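Side-chain contact in thiol-activated cytolysin (Desulfobulbus propionicus, PDB 6NAL), which probably binds cholesterol-containing membranes and assembles into large beta-barrel pores, as other cholesterol-dependent cytolysins do: residues Ala202-Lys207 against Tyr337-Lys342. Numbering follows the deposited sequence.
Sequences AERPAK and YTVFLK
The guanidinium of Arg204 meets the loop just past strand 332-340 by its edge: the carbonyl oxygens of Leu341 and Lys342 both lie there, near its plane, while one face carries O of Pro205, from the arginine's own segment, 4.0 Å from CZ of Arg204. This is where two strands of the large, curled antiparallel sheet of the cytolysin (MACPF/CDC) fold run out into loops. Strands 187-202 and 332-340 both pair with strand 232-250, which separates them, and its Phe234 touches the side chains of both Arg204 and Val339. One hydrogen bond joins the segments, from NH1 of Arg204 to O of Leu341 at 2.8 Å. It is somewhat bent, with an angle of 146° at the hydrogen, and the donor stands 30° off the carbonyl plane. The Arg204 chain leaves the backbone extended, CG anti to N, then bends at chi3 (61°), which turns the guanidinium toward the loop carbonyls. Its aliphatic part meets Leu341, whose CD1 lies 3.8 Å from CG of Arg204, while CG1 of Val339 makes a looser contact with CD. On the far side of strand 332-340, Phe340 turns away to meet the ring of Tyr16. CD of Arg204 rests 3.5 Å from O of Leu341, the carbonyl that also takes the NH1 bond.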
ATOM      1  N   ALA A 202     -30.717  17.664 -33.859  1.00 33.09           N
ATOM      2  CA  ALA A 202     -30.961  18.609 -34.939  1.00 41.86           C
ATOM      3  C   ALA A 202     -29.894  18.405 -35.998  1.00 37.82           C
ATOM      4  O   ALA A 202     -28.726  18.210 -35.661  1.00 43.94           O
ATOM      5  CB  ALA A 202     -30.955  20.040 -34.410  1.00 37.12           C
ATOM      6  N   GLU A 203     -30.299  18.389 -37.269  1.00 41.00           N
ATOM      7  CA  GLU A 203     -29.379  18.126 -38.375  1.00 44.78           C
ATOM      8  C   GLU A 203     -28.746  19.431 -38.842  1.00 45.87           C
ATOM      9  O   GLU A 203     -29.439  20.423 -39.067  1.00 42.89           O
ATOM     10  CB  GLU A 203     -30.109  17.424 -39.526  1.00 53.80           C
ATOM     11  CG  GLU A 203     -30.679  18.332 -40.616  1.00 77.64           C
ATOM     12  CD  GLU A 203     -31.572  17.590 -41.633  1.00 86.91           C
ATOM     13  OE1 GLU A 203     -31.704  16.341 -41.534  1.00 79.10           O
ATOM     14  OE2 GLU A 203     -32.152  18.273 -42.518  1.00 87.44           O
ATOM     15  N   ARG A 204     -27.469  19.461 -38.879  1.00 52.61           N
ATOM     16  CA  ARG A 204     -26.779  20.630 -39.381  1.00 45.84           C
ATOM     17  C   ARG A 204     -26.872  20.629 -40.895  1.00 56.37           C
ATOM     18  O   ARG A 204     -26.805  19.557 -41.511  1.00 49.88           O
ATOM     19  CB  ARG A 204     -25.326  20.621 -38.958  1.00 43.97           C
ATOM     20  CG  ARG A 204     -24.532  21.871 -39.319  1.00 49.05           C
ATOM     21  CD  ARG A 204     -22.994  21.623 -39.069  1.00 46.69           C
ATOM     22  NE  ARG A 204     -22.563  20.512 -39.930  1.00 58.68           N
ATOM     23  CZ  ARG A 204     -21.742  20.606 -40.975  1.00 59.55           C
ATOM     24  NH1 ARG A 204     -21.188  21.766 -41.303  1.00 58.75           N
ATOM     25  NH2 ARG A 204     -21.452  19.520 -41.683  1.00 71.21           N
ATOM     26  N   PRO A 205     -27.099  21.788 -41.508  1.00 50.75           N
ATOM     27  CA  PRO A 205     -27.240  21.820 -42.962  1.00 53.22           C
ATOM     28  C   PRO A 205     -25.927  21.475 -43.630  1.00 56.08           C
ATOM     29  O   PRO A 205     -24.847  21.812 -43.130  1.00 54.75           O
ATOM     30  CB  PRO A 205     -27.658  23.265 -43.263  1.00 54.17           C
ATOM     31  CG  PRO A 205     -28.143  23.815 -41.959  1.00 55.87           C
ATOM     32  CD  PRO A 205     -27.356  23.105 -40.891  1.00 52.43           C
ATOM     33  N   ALA A 206     -26.041  20.769 -44.765  1.00 65.29           N
ATOM     34  CA  ALA A 206     -24.899  20.396 -45.592  1.00 63.29           C
ATOM     35  C   ALA A 206     -23.958  21.578 -45.756  1.00 68.49           C
ATOM     36  O   ALA A 206     -22.860  21.570 -45.200  1.00 70.58           O
ATOM     37  CB  ALA A 206     -25.359  19.895 -46.955  1.00 58.54           C
ATOM     38  N   LYS A 207     -24.361  22.593 -46.506  1.00 67.67           N
ATOM     39  CA  LYS A 207     -23.597  23.840 -46.522  1.00 78.88           C
ATOM     40  C   LYS A 207     -23.997  24.668 -45.299  1.00 70.61           C
ATOM     41  O   LYS A 207     -25.189  24.928 -45.100  1.00 64.17           O
ATOM     42  CB  LYS A 207     -23.808  24.625 -47.828  1.00 78.95           C
ATOM     43  CG  LYS A 207     -22.563  24.555 -48.794  1.00 92.66           C
ATOM     44  CD  LYS A 207     -21.571  25.744 -48.650  1.00100.56           C
ATOM     45  CE  LYS A 207     -20.361  25.648 -49.614  1.00111.23           C
ATOM     46  NZ  LYS A 207     -19.270  24.708 -49.157  1.00110.40           N
ATOM     47  N   TYR A 337     -24.779  18.359 -26.525  1.00 34.88           N
ATOM     48  CA  TYR A 337     -23.622  18.054 -27.346  1.00 33.96           C
ATOM     49  C   TYR A 337     -23.594  19.048 -28.488  1.00 37.14           C
ATOM     50  O   TYR A 337     -24.628  19.297 -29.133  1.00 31.44           O
ATOM     51  CB  TYR A 337     -23.682  16.617 -27.875  1.00 36.53           C
ATOM     52  CG  TYR A 337     -23.778  15.647 -26.708  1.00 46.47           C
ATOM     53  CD1 TYR A 337     -25.022  15.309 -26.162  1.00 42.13           C
ATOM     54  CD2 TYR A 337     -22.627  15.125 -26.102  1.00 42.59           C
ATOM     55  CE1 TYR A 337     -25.123  14.461 -25.090  1.00 44.01           C
ATOM     56  CE2 TYR A 337     -22.723  14.269 -25.016  1.00 47.67           C
ATOM     57  CZ  TYR A 337     -23.979  13.940 -24.515  1.00 51.10           C
ATOM     58  OH  TYR A 337     -24.098  13.099 -23.427  1.00 60.13           O
ATOM     59  N   THR A 338     -22.419  19.660 -28.669  1.00 31.46           N
ATOM     60  CA  THR A 338     -22.175  20.674 -29.678  1.00 37.37           C
ATOM     61  C   THR A 338     -21.262  20.097 -30.739  1.00 39.64           C
ATOM     62  O   THR A 338     -20.371  19.296 -30.451  1.00 44.65           O
ATOM     63  CB  THR A 338     -21.485  21.948 -29.133  1.00 35.12           C
ATOM     64  OG1 THR A 338     -20.377  21.617 -28.273  1.00 58.82           O
ATOM     65  CG2 THR A 338     -22.462  22.758 -28.380  1.00 36.01           C
ATOM     66  N   VAL A 339     -21.445  20.582 -31.943  1.00 32.02           N
ATOM     67  CA  VAL A 339     -20.586  20.337 -33.083  1.00 37.45           C
ATOM     68  C   VAL A 339     -20.181  21.712 -33.650  1.00 42.16           C
ATOM     69  O   VAL A 339     -20.881  22.711 -33.451  1.00 40.13           O
ATOM     70  CB  VAL A 339     -21.389  19.413 -34.026  1.00 49.40           C
ATOM     71  CG1 VAL A 339     -22.330  20.215 -34.942  1.00 38.78           C
ATOM     72  CG2 VAL A 339     -20.487  18.439 -34.743  1.00 52.71           C
ATOM     73  N   PHE A 340     -18.984  21.796 -34.242  1.00 40.93           N
ATOM     74  CA  PHE A 340     -18.560  23.026 -34.901  1.00 38.24           C
ATOM     75  C   PHE A 340     -19.395  23.245 -36.165  1.00 49.85           C
ATOM     76  O   PHE A 340     -19.669  22.306 -36.921  1.00 45.30           O
ATOM     77  CB  PHE A 340     -17.066  22.989 -35.238  1.00 45.12           C
ATOM     78  CG  PHE A 340     -16.185  23.137 -34.029  1.00 36.82           C
ATOM     79  CD1 PHE A 340     -15.969  24.391 -33.457  1.00 34.97           C
ATOM     80  CD2 PHE A 340     -15.581  22.027 -33.468  1.00 41.27           C
ATOM     81  CE1 PHE A 340     -15.158  24.538 -32.318  1.00 39.82           C
ATOM     82  CE2 PHE A 340     -14.776  22.145 -32.332  1.00 42.15           C
ATOM     83  CZ  PHE A 340     -14.563  23.395 -31.740  1.00 40.73           C
ATOM     84  N   LEU A 341     -19.823  24.492 -36.397  1.00 38.94           N
ATOM     85  CA  LEU A 341     -20.758  24.713 -37.497  1.00 46.27           C
ATOM     86  C   LEU A 341     -20.064  24.593 -38.842  1.00 48.85           C
ATOM     87  O   LEU A 341     -20.640  24.049 -39.789  1.00 58.10           O
ATOM     88  CB  LEU A 341     -21.430  26.072 -37.350  1.00 42.44           C
ATOM     89  CG  LEU A 341     -22.364  26.488 -38.490  1.00 45.54           C
ATOM     90  CD1 LEU A 341     -23.500  25.489 -38.726  1.00 45.00           C
ATOM     91  CD2 LEU A 341     -22.900  27.890 -38.216  1.00 45.73           C
ATOM     92  N   LYS A 342     -18.815  25.045 -38.923  1.00 46.87           N
ATOM     93  CA  LYS A 342     -18.054  25.047 -40.175  1.00 55.02           C
ATOM     94  C   LYS A 342     -18.067  23.689 -40.906  1.00 55.64           C
ATOM     95  O   LYS A 342     -18.335  23.616 -42.110  1.00 53.50           O
ATOM     96  CB  LYS A 342     -16.617  25.412 -39.875  1.00 54.38           C
ATOM     97  CG  LYS A 342     -15.591  25.212 -41.070  1.00 55.76           C
ATOM     98  CD  LYS A 342     -14.133  25.310 -40.592  1.00 51.68           C
ATOM     99  CE  LYS A 342     -13.168  25.007 -41.764  1.00 63.88           C
ATOM    100  NZ  LYS A 342     -11.691  25.186 -41.415  1.00 63.22           N
TER